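Local coordinates for hypothetical protein (ST2072) (PDB 1VE0), which is of unknown function but binds zinc and belongs to the YjbQ (UPF0047) protein family, at residues V39-T44 against R125-K130; A47-E52 against A91-S96; D60-A65 against I115-D120; V69-E74 against N83-V88. All blocks are in the same frame, centred on the assembly; numbering follows the deposited sequence.

Contact 1 (V39-T44 against R125-K130). With SO4 (sulfate ion), chain B.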
loop_
_atom_site.group_PDB
_atom_site.type_symbol
_atom_site.label_atom_id
_atom_site.label_comp_id
_atom_site.label_asym_id
_atom_site.label_seq_id
_atom_site.Cartn_x
_atom_site.Cartn_y
_atom_site.Cartn_z
ATOM N N VAL A 39 -7.604 3.707 -7.218
ATOM C CA VAL A 39 -6.815 4.206 -8.347
ATOM C C VAL A 39 -5.769 3.126 -8.569
ATOM O O VAL A 39 -4.868 2.926 -7.739
ATOM C CB VAL A 39 -6.155 5.546 -8.004
ATOM C CG1 VAL A 39 -5.342 6.068 -9.191
ATOM C CG2 VAL A 39 -7.246 6.555 -7.628
ATOM N N ILE A 40 -5.910 2.436 -9.694
ATOM C CA ILE A 40 -5.072 1.285 -10.021
ATOM C C ILE A 40 -4.346 1.327 -11.353
ATOM O O ILE A 40 -4.891 1.805 -12.341
ATOM C CB ILE A 40 -5.975 0.008 -10.047
ATOM C CG1 ILE A 40 -6.624 -0.195 -8.682
ATOM C CG2 ILE A 40 -5.180 -1.234 -10.494
ATOM C CD1 ILE A 40 -7.958 -0.906 -8.769
ATOM N N VAL A 41 -3.107 0.846 -11.392
ATOM C CA VAL A 41 -2.448 0.734 -12.691
ATOM C C VAL A 41 -2.233 -0.760 -12.860
ATOM O O VAL A 41 -1.902 -1.456 -11.898
ATOM C CB VAL A 41 -1.085 1.466 -12.793
ATOM C CG1 VAL A 41 -1.318 2.972 -12.844
ATOM C CG2 VAL A 41 -0.150 1.055 -11.632
ATOM N N LYS A 42 -2.458 -1.267 -14.062
ATOM C CA LYS A 42 -2.251 -2.683 -14.306
ATOM C C LYS A 42 -0.834 -2.860 -14.823
ATOM O O LYS A 42 -0.533 -3.825 -15.527
ATOM C CB LYS A 42 -3.254 -3.212 -15.332
ATOM C CG LYS A 42 -4.710 -3.053 -14.931
ATOM C CD LYS A 42 -5.610 -3.605 -16.031
ATOM C CE LYS A 42 -7.050 -3.205 -15.848
ATOM N NZ LYS A 42 -7.887 -3.739 -16.972
ATOM N N HIS A 43 0.032 -1.918 -14.457
ATOM C CA HIS A 43 1.439 -1.931 -14.856
ATOM C C HIS A 43 2.295 -2.455 -13.707
ATOM O O HIS A 43 1.863 -2.432 -12.556
ATOM C CB HIS A 43 1.890 -0.515 -15.200
ATOM C CG HIS A 43 1.170 0.078 -16.365
ATOM N ND1 HIS A 43 1.219 -0.476 -17.626
ATOM C CD2 HIS A 43 0.407 1.193 -16.470
ATOM C CE1 HIS A 43 0.518 0.274 -18.461
ATOM N NE2 HIS A 43 0.015 1.292 -17.784
ATOM N N THR A 44 3.511 -2.903 -14.012
ATOM C CA THR A 44 4.394 -3.415 -12.978
ATOM C C THR A 44 5.607 -2.526 -12.771
ATOM O O THR A 44 6.417 -2.789 -11.892
ATOM C CB THR A 44 4.914 -4.836 -13.313
ATOM O OG1 THR A 44 5.681 -4.783 -14.520
ATOM C CG2 THR A 44 3.766 -5.811 -13.494
ATOM N N ARG A 125 0.927 5.389 -20.085
ATOM C CA ARG A 125 0.468 4.578 -18.977
ATOM C C ARG A 125 -1.032 4.665 -18.842
ATOM O O ARG A 125 -1.632 5.726 -19.036
ATOM C CB ARG A 125 1.124 5.036 -17.671
ATOM C CG ARG A 125 2.637 4.905 -17.670
ATOM C CD ARG A 125 3.055 3.451 -17.924
ATOM N NE ARG A 125 4.434 3.212 -17.506
ATOM C CZ ARG A 125 4.931 2.004 -17.259
ATOM N NH1 ARG A 125 6.193 1.865 -16.877
ATOM N NH2 ARG A 125 4.159 0.930 -17.396
ATOM N N THR A 126 -1.642 3.544 -18.498
ATOM C CA THR A 126 -3.082 3.521 -18.329
ATOM C C THR A 126 -3.431 3.456 -16.849
ATOM O O THR A 126 -2.840 2.676 -16.101
ATOM C CB THR A 126 -3.691 2.303 -19.024
ATOM O OG1 THR A 126 -3.411 2.376 -20.426
ATOM C CG2 THR A 126 -5.202 2.262 -18.804
ATOM N N VAL A 127 -4.383 4.281 -16.432
ATOM C CA VAL A 127 -4.830 4.276 -15.046
ATOM C C VAL A 127 -6.282 3.829 -14.975
ATOM O O VAL A 127 -7.138 4.349 -15.692
ATOM C CB VAL A 127 -4.731 5.682 -14.399
ATOM C CG1 VAL A 127 -5.280 5.636 -12.963
ATOM C CG2 VAL A 127 -3.287 6.150 -14.389
ATOM N N LEU A 128 -6.562 2.838 -14.143
ATOM C CA LEU A 128 -7.941 2.394 -13.962
ATOM C C LEU A 128 -8.480 2.953 -12.640
ATOM O O LEU A 128 -7.829 2.830 -11.589
ATOM C CB LEU A 128 -8.018 0.861 -13.923
ATOM C CG LEU A 128 -9.288 0.256 -13.315
ATOM C CD1 LEU A 128 -10.510 0.533 -14.203
ATOM C CD2 LEU A 128 -9.082 -1.244 -13.137
ATOM N N VAL A 129 -9.642 3.596 -12.694
ATOM C CA VAL A 129 -10.275 4.103 -11.486
ATOM C C VAL A 129 -11.547 3.275 -11.331
ATOM O O VAL A 129 -12.498 3.384 -12.117
ATOM C CB VAL A 129 -10.636 5.601 -11.577
ATOM C CG1 VAL A 129 -11.251 6.054 -10.244
ATOM C CG2 VAL A 129 -9.377 6.432 -11.891
ATOM N N LYS A 130 -11.540 2.418 -10.326
ATOM C CA LYS A 130 -12.657 1.536 -10.055
ATOM C C LYS A 130 -13.285 2.045 -8.773
ATOM O O LYS A 130 -12.696 1.916 -7.695
ATOM C CB LYS A 130 -12.134 0.108 -9.867
ATOM C CG LYS A 130 -13.201 -0.950 -9.730
ATOM C CD LYS A 130 -13.131 -1.919 -10.876
ATOM C CE LYS A 130 -14.086 -3.070 -10.688
ATOM N NZ LYS A 130 -14.245 -3.810 -11.957
HETATM S S SO4 B . 4.420 -2.890 -17.389
HETATM O O1 SO4 B . 3.318 -2.585 -18.328
HETATM O O2 SO4 B . 4.586 -1.781 -16.446
HETATM O O3 SO4 B . 5.661 -3.061 -18.163
HETATM O O4 SO4 B . 4.107 -4.121 -16.635
HETATM O O HOH W 1 -3.332 0.134 -16.190
#

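Contact 2 (A47-E52 against A91-S96)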
loop_
_atom_site.group_PDB
_atom_site.type_symbol
_atom_site.label_atom_id
_atom_site.label_comp_id
_atom_site.label_asym_id
_atom_site.label_seq_id
_atom_site.Cartn_x
_atom_site.Cartn_y
_atom_site.Cartn_z
ATOM N N ALA A 47 4.054 3.291 -10.260
ATOM C CA ALA A 47 3.233 3.155 -9.066
ATOM C C ALA A 47 2.363 4.376 -8.806
ATOM O O ALA A 47 2.511 5.410 -9.469
ATOM C CB ALA A 47 4.123 2.890 -7.864
ATOM N N ILE A 48 1.453 4.242 -7.840
ATOM C CA ILE A 48 0.528 5.315 -7.468
ATOM C C ILE A 48 0.744 5.663 -5.998
ATOM O O ILE A 48 0.879 4.773 -5.161
ATOM C CB ILE A 48 -0.976 4.877 -7.632
ATOM C CG1 ILE A 48 -1.311 4.592 -9.106
ATOM C CG2 ILE A 48 -1.909 5.957 -7.080
ATOM C CD1 ILE A 48 -1.231 5.807 -10.038
ATOM N N ILE A 49 0.810 6.955 -5.694
ATOM C CA ILE A 49 0.962 7.416 -4.319
ATOM C C ILE A 49 -0.002 8.575 -4.169
ATOM O O ILE A 49 -0.434 9.139 -5.177
ATOM C CB ILE A 49 2.381 7.993 -3.994
ATOM C CG1 ILE A 49 2.641 9.261 -4.827
ATOM C CG2 ILE A 49 3.466 6.954 -4.249
ATOM C CD1 ILE A 49 3.952 9.956 -4.493
ATOM N N ILE A 50 -0.368 8.892 -2.926
ATOM C CA ILE A 50 -1.225 10.043 -2.638
ATOM C C ILE A 50 -0.344 10.948 -1.784
ATOM O O ILE A 50 -0.030 10.606 -0.646
ATOM C CB ILE A 50 -2.475 9.697 -1.789
ATOM C CG1 ILE A 50 -3.272 8.563 -2.426
ATOM C CG2 ILE A 50 -3.369 10.948 -1.642
ATOM C CD1 ILE A 50 -3.705 8.831 -3.852
ATOM N N ASN A 51 0.076 12.088 -2.328
ATOM C CA ASN A 51 0.906 12.994 -1.555
ATOM C C ASN A 51 0.905 14.420 -2.103
ATOM O O ASN A 51 0.070 14.766 -2.926
ATOM C CB ASN A 51 2.329 12.438 -1.460
ATOM C CG ASN A 51 2.958 12.711 -0.107
ATOM O OD1 ASN A 51 3.528 13.776 0.117
ATOM N ND2 ASN A 51 2.830 11.755 0.816
ATOM N N GLU A 52 1.841 15.251 -1.657
ATOM C CA GLU A 52 1.846 16.637 -2.122
ATOM C C GLU A 52 2.591 16.790 -3.441
ATOM O O GLU A 52 3.709 16.298 -3.601
ATOM C CB GLU A 52 2.447 17.559 -1.051
ATOM C CG GLU A 52 2.337 19.042 -1.399
ATOM C CD GLU A 52 2.928 19.960 -0.338
ATOM O OE1 GLU A 52 3.027 21.178 -0.597
ATOM O OE2 GLU A 52 3.287 19.474 0.755
ATOM N N ALA A 91 6.863 -2.381 -6.722
ATOM C CA ALA A 91 6.220 -3.426 -5.927
ATOM C C ALA A 91 6.123 -2.971 -4.478
ATOM O O ALA A 91 5.112 -3.185 -3.808
ATOM C CB ALA A 91 7.013 -4.724 -6.016
ATOM N N ILE A 92 7.182 -2.339 -3.995
ATOM C CA ILE A 92 7.203 -1.858 -2.624
ATOM C C ILE A 92 6.171 -0.744 -2.390
ATOM O O ILE A 92 5.393 -0.795 -1.424
ATOM C CB ILE A 92 8.625 -1.362 -2.256
ATOM C CG1 ILE A 92 9.582 -2.559 -2.290
ATOM C CG2 ILE A 92 8.619 -0.693 -0.861
ATOM C CD1 ILE A 92 11.066 -2.202 -2.165
ATOM N N ILE A 93 6.142 0.244 -3.280
ATOM C CA ILE A 93 5.197 1.363 -3.139
ATOM C C ILE A 93 3.757 0.895 -3.337
ATOM O O ILE A 93 2.852 1.278 -2.581
ATOM C CB ILE A 93 5.523 2.494 -4.154
ATOM C CG1 ILE A 93 6.918 3.054 -3.856
ATOM C CG2 ILE A 93 4.483 3.606 -4.069
ATOM C CD1 ILE A 93 7.421 4.056 -4.906
ATOM N N GLY A 94 3.554 0.044 -4.338
ATOM C CA GLY A 94 2.224 -0.458 -4.620
ATOM C C GLY A 94 1.668 0.087 -5.924
ATOM O O GLY A 94 2.012 1.192 -6.353
ATOM N N ASN A 95 0.779 -0.676 -6.549
ATOM C CA ASN A 95 0.205 -0.259 -7.824
ATOM C C ASN A 95 -1.163 0.378 -7.670
ATOM O O ASN A 95 -1.843 0.621 -8.664
ATOM C CB ASN A 95 0.093 -1.455 -8.760
ATOM C CG ASN A 95 -0.908 -2.466 -8.268
ATOM O OD1 ASN A 95 -0.837 -2.922 -7.126
ATOM N ND2 ASN A 95 -1.862 -2.820 -9.128
ATOM N N SER A 96 -1.574 0.638 -6.433
ATOM C CA SER A 96 -2.860 1.265 -6.202
ATOM C C SER A 96 -2.883 2.053 -4.905
ATOM O O SER A 96 -2.030 1.872 -4.035
ATOM C CB SER A 96 -3.984 0.217 -6.152
ATOM O OG SER A 96 -3.871 -0.603 -4.992
#

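Contact 3 (D60-A65 against I115-D120)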
loop_
_atom_site.group_PDB
_atom_site.type_symbol
_atom_site.label_atom_id
_atom_site.label_comp_id
_atom_site.label_asym_id
_atom_site.label_seq_id
_atom_site.Cartn_x
_atom_site.Cartn_y
_atom_site.Cartn_z
ATOM N N ASP A 60 11.911 14.967 -5.646
ATOM C CA ASP A 60 12.348 14.154 -4.506
ATOM C C ASP A 60 11.842 12.702 -4.545
ATOM O O ASP A 60 12.601 11.773 -4.256
ATOM C CB ASP A 60 11.878 14.791 -3.189
ATOM C CG ASP A 60 12.590 16.099 -2.870
ATOM O OD1 ASP A 60 12.009 16.922 -2.120
ATOM O OD2 ASP A 60 13.728 16.299 -3.354
ATOM N N PHE A 61 10.567 12.497 -4.880
ATOM C CA PHE A 61 10.033 11.135 -4.912
ATOM C C PHE A 61 10.873 10.260 -5.840
ATOM O O PHE A 61 11.214 9.128 -5.499
ATOM C CB PHE A 61 8.567 11.098 -5.393
ATOM C CG PHE A 61 7.601 11.805 -4.485
ATOM C CD1 PHE A 61 7.606 11.567 -3.109
ATOM C CD2 PHE A 61 6.703 12.737 -5.002
ATOM C CE1 PHE A 61 6.734 12.251 -2.260
ATOM C CE2 PHE A 61 5.830 13.425 -4.161
ATOM C CZ PHE A 61 5.846 13.181 -2.783
ATOM N N LEU A 62 11.196 10.803 -7.010
ATOM C CA LEU A 62 11.979 10.096 -8.014
ATOM C C LEU A 62 13.434 9.928 -7.591
ATOM O O LEU A 62 13.985 8.833 -7.680
ATOM C CB LEU A 62 11.904 10.844 -9.346
ATOM C CG LEU A 62 10.463 11.069 -9.810
ATOM C CD1 LEU A 62 10.457 11.911 -11.076
ATOM C CD2 LEU A 62 9.797 9.716 -10.039
ATOM N N ASN A 63 14.051 11.005 -7.119
ATOM C CA ASN A 63 15.441 10.928 -6.688
ATOM C C ASN A 63 15.654 10.002 -5.497
ATOM O O ASN A 63 16.681 9.326 -5.403
ATOM C CB ASN A 63 15.986 12.326 -6.375
ATOM C CG ASN A 63 16.109 13.180 -7.617
ATOM O OD1 ASN A 63 16.440 12.675 -8.693
ATOM N ND2 ASN A 63 15.862 14.482 -7.478
ATOM N N TRP A 64 14.698 9.955 -4.578
ATOM C CA TRP A 64 14.862 9.064 -3.442
ATOM C C TRP A 64 14.543 7.635 -3.839
ATOM O O TRP A 64 15.092 6.687 -3.281
ATOM C CB TRP A 64 14.019 9.532 -2.260
ATOM C CG TRP A 64 14.747 10.594 -1.523
ATOM C CD1 TRP A 64 14.739 11.934 -1.787
ATOM C CD2 TRP A 64 15.739 10.389 -0.512
ATOM N NE1 TRP A 64 15.677 12.578 -1.007
ATOM C CE2 TRP A 64 16.305 11.651 -0.217
ATOM C CE3 TRP A 64 16.212 9.258 0.170
ATOM C CZ2 TRP A 64 17.319 11.812 0.727
ATOM C CZ3 TRP A 64 17.221 9.420 1.112
ATOM C CH2 TRP A 64 17.764 10.688 1.380
ATOM N N ALA A 65 13.667 7.478 -4.824
ATOM C CA ALA A 65 13.352 6.145 -5.305
ATOM C C ALA A 65 14.665 5.623 -5.885
ATOM O O ALA A 65 15.057 4.478 -5.649
ATOM C CB ALA A 65 12.287 6.212 -6.386
ATOM N N ILE A 115 -0.824 10.998 -7.393
ATOM C CA ILE A 115 0.352 11.075 -8.248
ATOM C C ILE A 115 0.799 9.760 -8.872
ATOM O O ILE A 115 0.864 8.735 -8.190
ATOM C CB ILE A 115 1.537 11.644 -7.427
ATOM C CG1 ILE A 115 1.188 13.053 -6.934
ATOM C CG2 ILE A 115 2.812 11.634 -8.260
ATOM C CD1 ILE A 115 2.032 13.525 -5.775
ATOM N N LEU A 116 1.107 9.785 -10.171
ATOM C CA LEU A 116 1.627 8.581 -10.827
ATOM C C LEU A 116 3.153 8.719 -10.856
ATOM O O LEU A 116 3.669 9.740 -11.287
ATOM C CB LEU A 116 1.097 8.443 -12.261
ATOM C CG LEU A 116 1.842 7.443 -13.168
ATOM C CD1 LEU A 116 1.697 6.030 -12.639
ATOM C CD2 LEU A 116 1.283 7.525 -14.572
ATOM N N LEU A 117 3.866 7.701 -10.376
ATOM C CA LEU A 117 5.328 7.720 -10.366
ATOM C C LEU A 117 5.790 6.719 -11.415
ATOM O O LEU A 117 5.396 5.552 -11.392
ATOM C CB LEU A 117 5.890 7.345 -8.978
ATOM C CG LEU A 117 5.641 8.325 -7.809
ATOM C CD1 LEU A 117 6.339 7.787 -6.547
ATOM C CD2 LEU A 117 6.192 9.724 -8.147
ATOM N N GLU A 118 6.610 7.200 -12.341
ATOM C CA GLU A 118 7.130 6.411 -13.457
ATOM C C GLU A 118 8.607 6.118 -13.222
ATOM O O GLU A 118 9.374 7.015 -12.878
ATOM C CB GLU A 118 6.934 7.224 -14.746
ATOM C CG GLU A 118 7.615 6.698 -16.002
ATOM C CD GLU A 118 7.046 5.387 -16.482
ATOM O OE1 GLU A 118 7.422 4.342 -15.906
ATOM O OE2 GLU A 118 6.217 5.403 -17.427
ATOM N N PHE A 119 9.002 4.861 -13.406
ATOM C CA PHE A 119 10.387 4.461 -13.213
ATOM C C PHE A 119 10.950 3.768 -14.447
ATOM O O PHE A 119 12.108 3.378 -14.450
ATOM C CB PHE A 119 10.509 3.517 -12.009
ATOM C CG PHE A 119 9.842 4.040 -10.764
ATOM C CD1 PHE A 119 8.642 3.492 -10.323
ATOM C CD2 PHE A 119 10.392 5.104 -10.062
ATOM C CE1 PHE A 119 7.998 4.002 -9.199
ATOM C CE2 PHE A 119 9.752 5.623 -8.935
ATOM C CZ PHE A 119 8.557 5.070 -8.508
ATOM N N ASP A 120 10.127 3.614 -15.482
ATOM C CA ASP A 120 10.557 2.946 -16.712
ATOM C C ASP A 120 9.956 3.617 -17.951
ATOM O O ASP A 120 9.509 2.936 -18.880
ATOM C CB ASP A 120 10.137 1.468 -16.688
ATOM C CG ASP A 120 10.810 0.645 -17.790
ATOM O OD1 ASP A 120 10.241 -0.384 -18.213
ATOM O OD2 ASP A 120 11.916 1.021 -18.221
#

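Contact 4 (V69-E74 against N83-V88). With ZN (zinc ion), chain C.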
loop_
_atom_site.group_PDB
_atom_site.type_symbol
_atom_site.label_atom_id
_atom_site.label_comp_id
_atom_site.label_asym_id
_atom_site.label_seq_id
_atom_site.Cartn_x
_atom_site.Cartn_y
_atom_site.Cartn_z
ATOM N N VAL A 69 16.652 2.216 -4.596
ATOM C CA VAL A 69 16.854 1.113 -5.531
ATOM C C VAL A 69 17.519 1.649 -6.807
ATOM O O VAL A 69 16.857 1.895 -7.807
ATOM C CB VAL A 69 15.511 0.450 -5.894
ATOM C CG1 VAL A 69 15.760 -0.834 -6.679
ATOM C CG2 VAL A 69 14.720 0.161 -4.621
ATOM N N PRO A 70 18.849 1.843 -6.773
ATOM C CA PRO A 70 19.619 2.355 -7.914
ATOM C C PRO A 70 19.377 1.595 -9.213
ATOM O O PRO A 70 19.483 0.371 -9.252
ATOM C CB PRO A 70 21.063 2.216 -7.437
ATOM C CG PRO A 70 20.948 2.438 -5.964
ATOM C CD PRO A 70 19.736 1.588 -5.624
ATOM N N PRO A 71 19.044 2.314 -10.295
ATOM C CA PRO A 71 18.792 1.690 -11.601
ATOM C C PRO A 71 20.033 0.936 -12.085
ATOM O O PRO A 71 19.944 -0.007 -12.866
ATOM C CB PRO A 71 18.486 2.883 -12.505
ATOM C CG PRO A 71 17.937 3.897 -11.567
ATOM C CD PRO A 71 18.824 3.768 -10.358
ATOM N N ASP A 72 21.190 1.375 -11.609
ATOM C CA ASP A 72 22.471 0.789 -11.988
ATOM C C ASP A 72 22.787 -0.379 -11.066
ATOM O O ASP A 72 23.859 -0.981 -11.152
ATOM C CB ASP A 72 23.557 1.853 -11.858
ATOM C CG ASP A 72 22.988 3.260 -11.926
ATOM O OD1 ASP A 72 23.153 3.924 -12.977
ATOM O OD2 ASP A 72 22.353 3.693 -10.927
ATOM N N GLY A 73 21.847 -0.689 -10.178
ATOM C CA GLY A 73 22.051 -1.775 -9.240
ATOM C C GLY A 73 22.048 -3.144 -9.888
ATOM O O GLY A 73 21.795 -3.282 -11.087
ATOM N N GLU A 74 22.327 -4.158 -9.080
ATOM C CA GLU A 74 22.368 -5.541 -9.532
ATOM C C GLU A 74 20.971 -6.159 -9.491
ATOM O O GLU A 74 20.356 -6.233 -8.429
ATOM C CB GLU A 74 23.326 -6.337 -8.640
ATOM C CG GLU A 74 23.329 -7.828 -8.891
ATOM C CD GLU A 74 24.259 -8.576 -7.950
ATOM O OE1 GLU A 74 24.284 -9.828 -8.007
ATOM O OE2 GLU A 74 24.966 -7.914 -7.155
ATOM N N ASN A 83 15.016 -3.101 -16.444
ATOM C CA ASN A 83 14.146 -2.273 -15.621
ATOM C C ASN A 83 13.818 -2.949 -14.290
ATOM O O ASN A 83 12.759 -2.712 -13.720
ATOM C CB ASN A 83 12.855 -1.947 -16.375
ATOM C CG ASN A 83 12.070 -3.181 -16.750
ATOM O OD1 ASN A 83 12.500 -4.304 -16.494
ATOM N ND2 ASN A 83 10.903 -2.979 -17.365
ATOM N N GLY A 84 14.731 -3.791 -13.809
ATOM C CA GLY A 84 14.523 -4.473 -12.547
ATOM C C GLY A 84 14.283 -3.514 -11.393
ATOM O O GLY A 84 13.496 -3.795 -10.478
ATOM N N HIS A 85 14.961 -2.375 -11.427
ATOM C CA HIS A 85 14.808 -1.379 -10.375
ATOM C C HIS A 85 13.376 -0.848 -10.358
ATOM O O HIS A 85 12.821 -0.598 -9.289
ATOM C CB HIS A 85 15.755 -0.198 -10.606
ATOM C CG HIS A 85 15.317 0.704 -11.717
ATOM N ND1 HIS A 85 15.414 0.348 -13.045
ATOM C CD2 HIS A 85 14.680 1.899 -11.693
ATOM C CE1 HIS A 85 14.851 1.279 -13.793
ATOM N NE2 HIS A 85 14.397 2.232 -12.997
ATOM N N ALA A 86 12.789 -0.665 -11.537
ATOM C CA ALA A 86 11.427 -0.140 -11.627
ATOM C C ALA A 86 10.429 -1.131 -11.041
ATOM O O ALA A 86 9.460 -0.738 -10.380
ATOM C CB ALA A 86 11.077 0.166 -13.076
ATOM N N HIS A 87 10.671 -2.415 -11.294
ATOM C CA HIS A 87 9.813 -3.485 -10.789
ATOM C C HIS A 87 9.862 -3.526 -9.267
ATOM O O HIS A 87 8.828 -3.580 -8.593
ATOM C CB HIS A 87 10.277 -4.840 -11.340
ATOM C CG HIS A 87 9.840 -5.105 -12.745
ATOM N ND1 HIS A 87 8.536 -5.412 -13.073
ATOM C CD2 HIS A 87 10.538 -5.134 -13.908
ATOM C CE1 HIS A 87 8.451 -5.625 -14.376
ATOM N NE2 HIS A 87 9.650 -5.464 -14.904
ATOM N N VAL A 88 11.076 -3.496 -8.732
ATOM C CA VAL A 88 11.281 -3.553 -7.297
ATOM C C VAL A 88 10.682 -2.374 -6.529
ATOM O O VAL A 88 9.915 -2.565 -5.579
ATOM C CB VAL A 88 12.791 -3.651 -6.967
ATOM C CG1 VAL A 88 13.015 -3.486 -5.465
ATOM C CG2 VAL A 88 13.327 -4.990 -7.445
HETATM ZN ZN ZN C . 10.871 -6.048 -16.819
HETATM O O HOH W 2 17.411 -1.557 -13.345
HETATM O O HOH W 3 9.459 -7.157 -17.953
#

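Contact 1 (V39-T44 against R125-K130)
H43 sets its imidazole between R125, T126 and a bound sulfate ion. At the root of the side chain, H43 CB lies 3.2 Å from sulfate O2. Next along, H43 CG stands anti to the carbonyl carbon (chi1 -63°), which turns the ring toward residues 125 and 126, and is 3.3 Å from R125 NH2, over one ring face toward the rim. H43 ND1 donates a hydrogen bond of 3.1 Å to sulfate O1, while H43 CD2 comes within 3.6 Å of T126 O. At the far end, H43 NE2 accepts the T126 backbone N at 2.9 Å, in the ring plane and nearly straight (169°), which fixes the ring's rotation. R125 CD adds a CH-pi contact over the face, and R125 NH2 reaches sulfate O2. With an alanine here, T126 N is likely to lose its acceptor, sulfate O1 its ND1 donor and R125 CD its ring face. In the five-stranded antiparallel sheet, I40 N bonds to L128 O and L128 N to I40 O, each 2.7 Å. The chains are farther apart at H43 and R125 (CA to CA 7.8 Å), and a water bridges K42 N and T126 O. R125 NE pairs with E118, and NH1 bonds to T45 OG1.

Contact 2 (A47-E52 against A91-S96)
I93, the last residue of helix 84-93, touches both A47 and I49 with its CG2 methyl. With CG2 anti to the backbone N and CG1 at chi1 -63°, the methyl comes to 3.5 Å from I49 CG2, a close methyl-to-methyl meeting of two branches that cross at a slant, and to 3.9 Å from A47 CB. G94 follows with a positive phi of 111°, leaving helical geometry and carrying the chain beside the edge of strand 46-51. Its carbonyl is aimed at that strand: G94 O accepts a weak hydrogen bond from I48 N at 3.4 Å and sits only 3.1 Å from A47 CB, a tight fit for a methyl against an oxygen. The arrangement is a helix terminus running through a short linker into a strand, here strand 96-102 of the five-stranded sheet, with the linker beside the edge of strand 46-51, outermost within this chain in the three-stranded sheet. The linker thus touches both sheets, through I48 on one side and V41 on the other. N95 comes next; its side chain starts away from the strand and sends ND2 to V41 O, while its backbone O lies 4.0 Å from I48 CG1. I48 itself packs on V39 and V41 of the larger sheet. S96 then begins strand 96-102. Farther along strand 46-51, N51 OD1 accepts both E52 N and ND1 of H87 of the third subunit, a zinc ligand. E52 packs on that same H87 and is itself a zinc ligand seen in a structure of this protein, though not bound to zinc in this chain.

Contact 3 (D60-A65 against I115-D120)
The axes of helix 60-65 and strand 115-118 approach to 9.4 Å, with their directions 36° apart. This is helix-on-sheet packing: helix 55-68 lies on a three-stranded antiparallel sheet in which strand 113-118 is the middle strand, and the contact is carried by apolar side chains. F61 and A65, one turn apart, point toward the strand, while L62 reaches it with its tip; I115 and L117 stand on the same face of the strand. F61 brings its CE2 to 4.1 Å from I115 CD1, the two side chains crossing at about a right angle, and its CB rests 3.9 Å from L117 CD2. L117 has CG anti to the carbonyl carbon (chi1 -67°), which sends CD2 to the helix, where it serves both F61 and L62. L62 works with a single branch: its CD2 touches L117 CD2 at 4.1 Å and the backbone O of E118 at 3.9 Å, and also comes near the F119 ring. Past the end of the strand, the F119 ring extends toward the helix, where A65, having only a methyl, lets it in closely, with A65 CB 3.6 Å from F119 CE2. Helix 55-68 also meets the third subunit, through D60 and W64. The turn that carries F119 is secured by E118, whose OE2 bonds to T12 OG1 while its OE1 accepts D120 N at 2.8 Å, met from 40° above the carboxylate plane.

Contact 4 (V69-E74 against N83-V88)
P71 sets its CB over the imidazole of H85, 3.9 Å from the centre of the ring and only 7° off the normal, a CH-pi contact. P71 CA continues the cover to H85 CG at 3.6 Å, and the V69 carbonyl O adds an approach of 3.7 Å to H85 CB. Beside the ring, V69 CG1 meets V88 CG1 at 4.0 Å, one helical turn along. The imidazole swings to this side because H85 CG sits between its backbone N and carbonyl carbon, chi1 74°, and the opposite ring face is backed near its rim by A86 CB. A water links H85 ND1 to P71 O, while H85 NE2 is bonded to F119 O, so both ring nitrogens have partners that hold it in place. Were the ring cut back to an alanine methyl, F119 O would probably lose its donor and P71 its platform, opening a gap between loop and helix. In the next shell, P70 to G73 form a type I beta turn closed by G73 N to P70 O at 2.8 Å, which presents P71 to the ring. From the other side of the helix start, N83 at the N-cap position gives OD1 to zinc at 2.4 Å and H87 gives NE2 at 2.3 Å, with H77 and a water completing the ligands seen. The contact joins the loop after helix 55-68 to the first turns of helix 84-93, beside F119 at the end of strand 113-118, with W64 of the second subunit packed on V69, P70 and V88.

Contact 1 spans the chain most widely and contact 4 least, its segments lying between those of the other three, while the segments of contacts 2 and 3 alternate. Contacts 2 and 3 are about 9 Å apart between centres and share the three-stranded sheet, where strands 46-51 and 113-118 are neighbours. Contact 1, about 11 Å from contact 2, belongs to the five-stranded sheet and joins it through V41 and N95. Contact 4 lies about 21 Å from contact 1 but uses helix 84-93 with contact 2 and reaches contact 3 through F119 and D120. Both sheets are thereby connected to the zinc-bearing helix start, and all four contacts lie close to neighbouring subunits.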